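Local structure of tryptophan halogenase (Shewanella frigidimarina, 2PYX) at residues D123-W128 against V135-A140; I368-S373 against N394-Q399; V468-G471 against N475-L478. The protein probably acts as a flavin-dependent monooxygenase of the tryptophan halogenase family, using an FAD-binding Rossmann-type domain. One frame throughout, in Å; residues are numbered along the deposited sequence. Where two conformers were deposited one is given.

Contacts 1 and 3 form one cluster, their centres 10 Å apart, whereas the centre of contact 2 lies 31 Å from that of contact 1 and 30 Å from that of contact 3, nearer the centre of the folded chain. Tyr470 joins the two neighbours: its CE2 is 3.4 Å from Cys125 SG and its CG 3.5 Å from Trp128 CZ3, so the phenol that bonds to Thr476 in contact 3 is itself packed against the aromatic core of contact 1. Contact 2 touches neither; its nearest atoms are about 16 Å from contact 3 and about 19 Å from contact 1. It is the one near the predicted FAD site, the Trp370 side chain being about 12 Å from that of Ala18.

Contact 1 (D123-W128 against V135-A140); sequences DLCPYW and VSFAEA
Trp128 presents one face of its indole to Phe137, whose CB sits 3.6 Å from the centroid of the six-membered ring and almost on its normal, a CH-pi contact. Phe137 CA lies over the same face, nearer the rim. At the indole edge, close to the ring plane, is Val135 O, which accepts from Trp128 NE1 at 2.9 Å. The N-H points nearly straight at the oxygen (163°) but reaches it from above the carbonyl plane. Tryptophan suits this place because it offers a broad apolar face and one donor for a loop carbonyl.

The two rings themselves meet obliquely, planes at 58°, with Phe137 CD1 3.7 Å from Trp128 CE3. Phe137 swings its CG anti to the backbone N (chi1 177°), which carries the ring past the indole to Cys125; there Phe137 CE1 meets Cys125 CB at 3.7 Å, and SG makes an oblique sulfur-aromatic contact. Small Ala140 lets its CB approach Trp128 CD1 to 3.5 Å, while Val135 CG1 lies alongside Trp128 NE1 and CD1.

Each helix is led in by a capping bond: Asp123, ahead of the turn into helix 125-128, through OD1 to Cys125 N, and N-cap Ser136 through OG to Glu139 N. Helix 462-471 packs on Cys125 and Phe137 through Gln466 and Tyr470, the Tyr470 ring also meeting that of Trp128; Gln466 bonds to Asp123 OD2. Leu124 and Tyr127 rest on helix 484-507.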
loop_
_atom_site.group_PDB
_atom_site.type_symbol
_atom_site.label_atom_id
_atom_site.label_comp_id
_atom_site.label_asym_id
_atom_site.label_seq_id
_atom_site.Cartn_x
_atom_site.Cartn_y
_atom_site.Cartn_z
ATOM N N ASP A 123 -8.037 -22.604 9.636
ATOM C CA ASP A 123 -7.543 -22.142 8.335
ATOM C C ASP A 123 -8.206 -23.004 7.275
ATOM O O ASP A 123 -7.856 -24.176 7.080
ATOM C CB ASP A 123 -6.011 -22.241 8.284
ATOM C CG ASP A 123 -5.422 -21.789 6.964
ATOM O OD1 ASP A 123 -6.174 -21.605 6.004
ATOM O OD2 ASP A 123 -4.189 -21.638 6.904
ATOM N N LEU A 124 -9.148 -22.425 6.537
ATOM C CA LEU A 124 -9.935 -23.173 5.563
ATOM C C LEU A 124 -9.168 -23.610 4.310
ATOM O O LEU A 124 -9.621 -24.491 3.577
ATOM C CB LEU A 124 -11.127 -22.343 5.101
ATOM C CG LEU A 124 -12.259 -22.120 6.123
ATOM C CD1 LEU A 124 -13.356 -21.255 5.540
ATOM C CD2 LEU A 124 -12.828 -23.475 6.551
ATOM N N CYS A 125 -8.046 -22.945 4.025
ATOM C CA CYS A 125 -7.368 -23.182 2.774
ATOM C C CYS A 125 -7.148 -24.664 2.426
ATOM O O CYS A 125 -7.569 -25.105 1.363
ATOM C CB CYS A 125 -6.092 -22.334 2.727
ATOM S SG CYS A 125 -5.196 -22.413 1.170
ATOM N N PRO A 126 -6.488 -25.449 3.299
ATOM C CA PRO A 126 -6.305 -26.858 2.918
ATOM C C PRO A 126 -7.611 -27.658 2.771
ATOM O O PRO A 126 -7.608 -28.661 2.057
ATOM C CB PRO A 126 -5.446 -27.434 4.051
ATOM C CG PRO A 126 -5.649 -26.520 5.165
ATOM C CD PRO A 126 -5.810 -25.155 4.568
ATOM N N TYR A 127 -8.676 -27.218 3.440
ATOM C CA TYR A 127 -10.011 -27.835 3.278
ATOM C C TYR A 127 -10.684 -27.466 1.965
ATOM O O TYR A 127 -11.535 -28.213 1.470
ATOM C CB TYR A 127 -10.890 -27.496 4.512
ATOM C CG TYR A 127 -10.250 -28.048 5.772
ATOM C CD1 TYR A 127 -10.492 -29.361 6.202
ATOM C CD2 TYR A 127 -9.315 -27.301 6.491
ATOM C CE1 TYR A 127 -9.816 -29.895 7.314
ATOM C CE2 TYR A 127 -8.655 -27.832 7.615
ATOM C CZ TYR A 127 -8.935 -29.132 8.030
ATOM O OH TYR A 127 -8.232 -29.607 9.130
ATOM N N TRP A 128 -10.328 -26.301 1.412
ATOM C CA TRP A 128 -10.820 -25.899 0.114
ATOM C C TRP A 128 -10.111 -26.649 -1.024
ATOM O O TRP A 128 -10.699 -26.947 -2.058
ATOM C CB TRP A 128 -10.696 -24.364 -0.068
ATOM C CG TRP A 128 -10.720 -24.005 -1.497
ATOM C CD1 TRP A 128 -11.818 -23.878 -2.298
ATOM C CD2 TRP A 128 -9.592 -23.831 -2.344
ATOM N NE1 TRP A 128 -11.438 -23.586 -3.562
ATOM C CE2 TRP A 128 -10.066 -23.583 -3.632
ATOM C CE3 TRP A 128 -8.206 -23.884 -2.128
ATOM C CZ2 TRP A 128 -9.211 -23.363 -4.706
ATOM C CZ3 TRP A 128 -7.375 -23.647 -3.183
ATOM C CH2 TRP A 128 -7.861 -23.398 -4.447
ATOM N N VAL A 135 -14.867 -24.588 -7.282
ATOM C CA VAL A 135 -15.108 -23.261 -6.745
ATOM C C VAL A 135 -13.755 -22.593 -6.471
ATOM O O VAL A 135 -12.816 -23.274 -6.091
ATOM C CB VAL A 135 -15.944 -23.345 -5.440
ATOM C CG1 VAL A 135 -15.221 -24.099 -4.332
ATOM C CG2 VAL A 135 -16.417 -21.973 -4.970
ATOM N N SER A 136 -13.685 -21.280 -6.684
ATOM C CA SER A 136 -12.454 -20.534 -6.407
ATOM C C SER A 136 -12.210 -20.461 -4.935
ATOM O O SER A 136 -13.127 -20.464 -4.124
ATOM C CB SER A 136 -12.492 -19.133 -6.993
ATOM O OG SER A 136 -13.462 -18.316 -6.373
ATOM N N PHE A 137 -10.936 -20.375 -4.559
ATOM C CA PHE A 137 -10.594 -20.145 -3.182
ATOM C C PHE A 137 -11.320 -18.915 -2.629
ATOM O O PHE A 137 -11.945 -18.977 -1.579
ATOM C CB PHE A 137 -9.069 -20.000 -3.067
ATOM C CG PHE A 137 -8.583 -19.686 -1.679
ATOM C CD1 PHE A 137 -8.837 -20.525 -0.602
ATOM C CD2 PHE A 137 -7.873 -18.523 -1.444
ATOM C CE1 PHE A 137 -8.375 -20.209 0.676
ATOM C CE2 PHE A 137 -7.391 -18.212 -0.194
ATOM C CZ PHE A 137 -7.658 -19.031 0.877
ATOM N N ALA A 138 -11.262 -17.800 -3.328
ATOM C CA ALA A 138 -11.862 -16.578 -2.797
ATOM C C ALA A 138 -13.379 -16.699 -2.632
ATOM O O ALA A 138 -13.927 -16.295 -1.604
ATOM C CB ALA A 138 -11.535 -15.381 -3.642
ATOM N N GLU A 139 -14.045 -17.298 -3.611
ATOM C CA GLU A 139 -15.488 -17.514 -3.399
ATOM C C GLU A 139 -15.779 -18.425 -2.204
ATOM O O GLU A 139 -16.772 -18.200 -1.487
ATOM C CB GLU A 139 -16.137 -18.069 -4.647
ATOM C CG GLU A 139 -17.671 -18.149 -4.484
ATOM C CD GLU A 139 -18.413 -18.552 -5.741
ATOM O OE1 GLU A 139 -17.881 -18.393 -6.861
ATOM O OE2 GLU A 139 -19.553 -19.045 -5.595
ATOM N N ALA A 140 -14.944 -19.451 -2.006
ATOM C CA ALA A 140 -15.169 -20.421 -0.951
ATOM C C ALA A 140 -15.014 -19.828 0.439
ATOM O O ALA A 140 -15.682 -20.288 1.378
ATOM C CB ALA A 140 -14.246 -21.615 -1.111
#

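Contact 2 (I368-S373 against N394-Q399); sequences IEWTAS and NERYQQ
Trp370 reaches from helix 363-377 to Arg396 and Tyr397 on helix 383-413, a helix-helix packing contact beside the probable Rossmann-type FAD-binding region: on the first helix, Ile368 touches Thr17 and Ala18 of helix 16-31.

The direct contact is apolar. A chi1 of 171° turns the Trp370 indole away from its own backbone N and across to the second helix, where its benzo end does the touching. Trp370 CZ2 meets the Arg396 methylene CG at 3.6 Å, and Trp370 CH2 lies 3.7 Å from Tyr397 CB. Tryptophan is long enough for this span, while arginine lends its aliphatic part to the ring and keeps a charged end for polar partners.

Between the rings the fit is edgewise for the phenol: Trp370 CZ3 lies near the plane of the Tyr397 ring, at its edge. His400 and Trp401, further along helix 383-413, add edge-to-face partners for Trp370 and Tyr397 respectively, and Tyr397 OH bonds to Arg339 O.

Polar contact across the interface goes through water. The Arg396 chain bends at chi2 and chi3, turning its guanidinium 47° from the indole plane, and one water accepts from Arg396 NH1 at 3.0 Å and, weakly, from Trp370 NE1 at 3.0 Å.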
loop_
_atom_site.group_PDB
_atom_site.type_symbol
_atom_site.label_atom_id
_atom_site.label_comp_id
_atom_site.label_asym_id
_atom_site.label_seq_id
_atom_site.Cartn_x
_atom_site.Cartn_y
_atom_site.Cartn_z
ATOM N N ILE A 368 4.635 3.857 4.658
ATOM C CA ILE A 368 4.607 5.120 5.366
ATOM C C ILE A 368 3.908 4.946 6.737
ATOM O O ILE A 368 4.419 5.359 7.805
ATOM C CB ILE A 368 3.947 6.220 4.507
ATOM C CG1 ILE A 368 4.904 6.654 3.401
ATOM C CG2 ILE A 368 3.549 7.400 5.358
ATOM C CD1 ILE A 368 4.201 7.429 2.270
ATOM N N GLU A 369 2.720 4.342 6.721
ATOM C CA GLU A 369 1.961 4.130 7.958
ATOM C C GLU A 369 2.762 3.257 8.922
ATOM O O GLU A 369 2.771 3.525 10.103
ATOM C CB GLU A 369 0.654 3.423 7.635
ATOM C CG GLU A 369 -0.378 4.163 6.811
ATOM C CD GLU A 369 -1.568 3.232 6.631
ATOM O OE1 GLU A 369 -2.413 3.198 7.524
ATOM O OE2 GLU A 369 -1.619 2.484 5.629
ATOM N N TRP A 370 3.370 2.180 8.428
ATOM C CA TRP A 370 4.119 1.287 9.300
ATOM C C TRP A 370 5.270 2.059 9.936
ATOM O O TRP A 370 5.484 1.993 11.135
ATOM C CB TRP A 370 4.663 0.033 8.552
ATOM C CG TRP A 370 5.586 -0.685 9.446
ATOM C CD1 TRP A 370 5.235 -1.508 10.504
ATOM C CD2 TRP A 370 7.015 -0.578 9.489
ATOM N NE1 TRP A 370 6.356 -1.917 11.169
ATOM C CE2 TRP A 370 7.468 -1.376 10.573
ATOM C CE3 TRP A 370 7.968 0.076 8.712
ATOM C CZ2 TRP A 370 8.814 -1.464 10.918
ATOM C CZ3 TRP A 370 9.303 -0.052 9.042
ATOM C CH2 TRP A 370 9.714 -0.810 10.146
ATOM N N THR A 371 6.036 2.778 9.125
ATOM C CA THR A 371 7.237 3.374 9.655
ATOM C C THR A 371 6.889 4.478 10.683
ATOM O O THR A 371 7.477 4.574 11.771
ATOM C CB THR A 371 8.145 3.960 8.557
ATOM O OG1 THR A 371 8.290 3.047 7.456
ATOM C CG2 THR A 371 9.516 4.244 9.150
ATOM N N ALA A 372 5.919 5.322 10.333
ATOM C CA ALA A 372 5.505 6.417 11.195
ATOM C C ALA A 372 4.867 5.900 12.482
ATOM O O ALA A 372 5.143 6.408 13.567
ATOM C CB ALA A 372 4.551 7.351 10.449
ATOM N N SER A 373 3.983 4.921 12.346
ATOM C CA SER A 373 3.335 4.369 13.536
ATOM C C SER A 373 4.368 3.672 14.447
ATOM O O SER A 373 4.283 3.767 15.668
ATOM C CB SER A 373 2.182 3.409 13.186
ATOM O OG SER A 373 2.621 2.264 12.474
ATOM N N ASN A 394 15.066 -1.399 12.138
ATOM C CA ASN A 394 15.693 -1.796 10.866
ATOM C C ASN A 394 15.518 -3.265 10.551
ATOM O O ASN A 394 15.335 -3.617 9.393
ATOM C CB ASN A 394 17.196 -1.439 10.796
ATOM C CG ASN A 394 17.447 0.041 10.585
ATOM O OD1 ASN A 394 16.748 0.704 9.792
ATOM N ND2 ASN A 394 18.474 0.578 11.242
ATOM N N GLU A 395 15.585 -4.132 11.540
ATOM C CA GLU A 395 15.420 -5.549 11.286
ATOM C C GLU A 395 14.003 -5.792 10.762
ATOM O O GLU A 395 13.797 -6.534 9.781
ATOM C CB GLU A 395 15.671 -6.330 12.558
ATOM C CG GLU A 395 15.357 -7.786 12.437
ATOM C CD GLU A 395 15.791 -8.529 13.651
ATOM O OE1 GLU A 395 15.139 -8.359 14.689
ATOM O OE2 GLU A 395 16.794 -9.261 13.569
ATOM N N ARG A 396 13.004 -5.171 11.391
ATOM C CA ARG A 396 11.611 -5.367 10.955
ATOM C C ARG A 396 11.403 -4.779 9.569
ATOM O O ARG A 396 10.727 -5.396 8.723
ATOM C CB ARG A 396 10.586 -4.750 11.935
ATOM C CG ARG A 396 9.139 -5.007 11.595
ATOM C CD ARG A 396 8.706 -6.468 11.615
ATOM N NE ARG A 396 8.888 -7.090 12.937
ATOM C CZ ARG A 396 8.156 -6.836 14.019
ATOM N NH1 ARG A 396 7.177 -5.979 14.009
ATOM N NH2 ARG A 396 8.427 -7.467 15.151
ATOM N N TYR A 397 11.983 -3.613 9.326
ATOM C CA TYR A 397 11.949 -2.975 7.994
ATOM C C TYR A 397 12.508 -3.887 6.916
ATOM O O TYR A 397 11.893 -4.059 5.829
ATOM C CB TYR A 397 12.715 -1.675 8.077
ATOM C CG TYR A 397 13.201 -1.084 6.801
ATOM C CD1 TYR A 397 12.421 -0.183 6.092
ATOM C CD2 TYR A 397 14.459 -1.372 6.313
ATOM C CE1 TYR A 397 12.891 0.412 4.891
ATOM C CE2 TYR A 397 14.932 -0.795 5.142
ATOM C CZ TYR A 397 14.127 0.071 4.410
ATOM O OH TYR A 397 14.582 0.695 3.244
ATOM N N GLN A 398 13.638 -4.524 7.233
ATOM C CA GLN A 398 14.275 -5.472 6.302
ATOM C C GLN A 398 13.369 -6.697 6.057
ATOM O O GLN A 398 13.230 -7.199 4.909
ATOM C CB GLN A 398 15.637 -5.860 6.853
ATOM C CG GLN A 398 16.618 -4.715 6.755
ATOM C CD GLN A 398 17.779 -4.795 7.730
ATOM O OE1 GLN A 398 17.902 -5.773 8.497
ATOM N NE2 GLN A 398 18.635 -3.749 7.713
ATOM N N GLN A 399 12.729 -7.201 7.109
ATOM C CA GLN A 399 11.749 -8.297 6.980
ATOM C C GLN A 399 10.605 -7.851 6.040
ATOM O O GLN A 399 10.179 -8.575 5.146
ATOM C CB GLN A 399 11.143 -8.684 8.331
ATOM C CG GLN A 399 12.102 -9.332 9.336
ATOM C CD GLN A 399 12.470 -10.786 9.039
ATOM O OE1 GLN A 399 12.058 -11.377 8.036
ATOM N NE2 GLN A 399 13.246 -11.374 9.952
HETATM O O HOH W 1 5.580 -4.791 11.830
#

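Contact 3 (V468-G471 against N475-L478); sequences VLYG and NTQL
Tyr470 and Thr476 cross at about a right angle, the end of the phenol meeting the threonine hydroxyl. The tyrosine stands in the last turn of helix 462-471, and its CG is anti to the carbonyl carbon (chi1 -61°), which sends the ring out to the chain that returns after the helix. Thr476 OG1 arrives at the ring edge, near its plane, 2.6 Å from Tyr470 OH and 3.3 Å from Tyr470 CE1. The rest of the threonine stays close: its CB is 3.4 Å and its CG2 3.7 Å from Tyr470 OH, so the phenol oxygen touches both the polar and the apolar part of the side chain. One face of the ring is lined by its own neighbour, Leu469, whose CG lies over the ring centre, and Thr447 and Pro448 of a loop also touch Tyr470.

Tyrosine suits a position where an apolar ring must be buried yet end in a donor, and threonine, short and branched, combines a hydroxyl with a methyl group. A phenylalanine here would probably keep much of the ring packing but leave Thr476 OG1 without its donor, loosening the hold of the helix end on segment 475-478.

Tyr470 OH donates to Thr476 OG1, which in turn is hydrogen-bonded to Trp443 O, a carbonyl that can only accept. The buried hydroxyls therefore form a short hydrogen-bond chain from phenol to threonine to backbone carbonyl, in which each bond probably strengthens the other.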
loop_
_atom_site.group_PDB
_atom_site.type_symbol
_atom_site.label_atom_id
_atom_site.label_comp_id
_atom_site.label_asym_id
_atom_site.label_seq_id
_atom_site.Cartn_x
_atom_site.Cartn_y
_atom_site.Cartn_z
ATOM N N VAL A 468 -3.303 -15.136 -3.627
ATOM C CA VAL A 468 -2.567 -15.031 -4.882
ATOM C C VAL A 468 -2.220 -16.415 -5.417
ATOM O O VAL A 468 -2.477 -16.716 -6.595
ATOM C CB VAL A 468 -1.324 -14.120 -4.746
ATOM C CG1 VAL A 468 -0.457 -14.181 -6.028
ATOM C CG2 VAL A 468 -1.765 -12.686 -4.495
ATOM N N LEU A 469 -1.629 -17.270 -4.591
ATOM C CA LEU A 469 -1.192 -18.581 -5.046
ATOM C C LEU A 469 -2.349 -19.344 -5.687
ATOM O O LEU A 469 -2.219 -19.897 -6.776
ATOM C CB LEU A 469 -0.608 -19.368 -3.870
ATOM C CG LEU A 469 0.198 -20.619 -4.153
ATOM C CD1 LEU A 469 1.491 -20.314 -4.880
ATOM C CD2 LEU A 469 0.547 -21.352 -2.875
ATOM N N TYR A 470 -3.467 -19.416 -4.976
ATOM C CA TYR A 470 -4.609 -20.197 -5.441
ATOM C C TYR A 470 -5.514 -19.413 -6.368
ATOM O O TYR A 470 -6.233 -20.011 -7.182
ATOM C CB TYR A 470 -5.347 -20.827 -4.274
ATOM C CG TYR A 470 -4.418 -21.759 -3.516
ATOM C CD1 TYR A 470 -3.751 -22.824 -4.147
ATOM C CD2 TYR A 470 -4.088 -21.503 -2.189
ATOM C CE1 TYR A 470 -2.834 -23.607 -3.495
ATOM C CE2 TYR A 470 -3.168 -22.323 -1.517
ATOM C CZ TYR A 470 -2.544 -23.358 -2.146
ATOM O OH TYR A 470 -1.619 -24.137 -1.495
ATOM N N GLY A 471 -5.495 -18.088 -6.299
ATOM C CA GLY A 471 -6.110 -17.293 -7.345
ATOM C C GLY A 471 -5.557 -17.644 -8.713
ATOM O O GLY A 471 -6.307 -17.659 -9.719
ATOM N N ASN A 475 -0.927 -25.565 -8.031
ATOM C CA ASN A 475 -1.278 -26.883 -7.495
ATOM C C ASN A 475 -0.481 -27.247 -6.250
ATOM O O ASN A 475 0.747 -27.186 -6.262
ATOM C CB ASN A 475 -1.062 -27.961 -8.554
ATOM C CG ASN A 475 -2.051 -27.871 -9.696
ATOM O OD1 ASN A 475 -1.655 -27.904 -10.850
ATOM N ND2 ASN A 475 -3.339 -27.797 -9.385
ATOM N N THR A 476 -1.213 -27.643 -5.202
ATOM C CA THR A 476 -0.632 -28.093 -3.942
ATOM C C THR A 476 -1.156 -29.502 -3.697
ATOM O O THR A 476 -2.360 -29.763 -3.864
ATOM C CB THR A 476 -1.019 -27.170 -2.798
ATOM O OG1 THR A 476 -0.435 -25.885 -3.030
ATOM C CG2 THR A 476 -0.562 -27.668 -1.482
ATOM N N GLN A 477 -0.250 -30.400 -3.331
ATOM C CA GLN A 477 -0.598 -31.775 -2.972
ATOM C C GLN A 477 -1.652 -31.796 -1.885
ATOM O O GLN A 477 -1.548 -31.060 -0.888
ATOM C CB GLN A 477 0.669 -32.522 -2.528
ATOM C CG GLN A 477 0.523 -34.014 -2.223
ATOM C CD GLN A 477 1.846 -34.698 -2.194
ATOM O OE1 GLN A 477 2.607 -34.537 -1.256
ATOM N NE2 GLN A 477 2.149 -35.464 -3.239
ATOM N N LEU A 478 -2.681 -32.625 -2.044
ATOM C CA LEU A 478 -3.755 -32.661 -1.036
ATOM C C LEU A 478 -3.280 -33.254 0.284
ATOM O O LEU A 478 -2.514 -34.216 0.296
ATOM C CB LEU A 478 -4.949 -33.460 -1.543
ATOM C CG LEU A 478 -5.589 -33.053 -2.854
ATOM C CD1 LEU A 478 -6.847 -33.890 -3.024
ATOM C CD2 LEU A 478 -5.936 -31.593 -2.859
#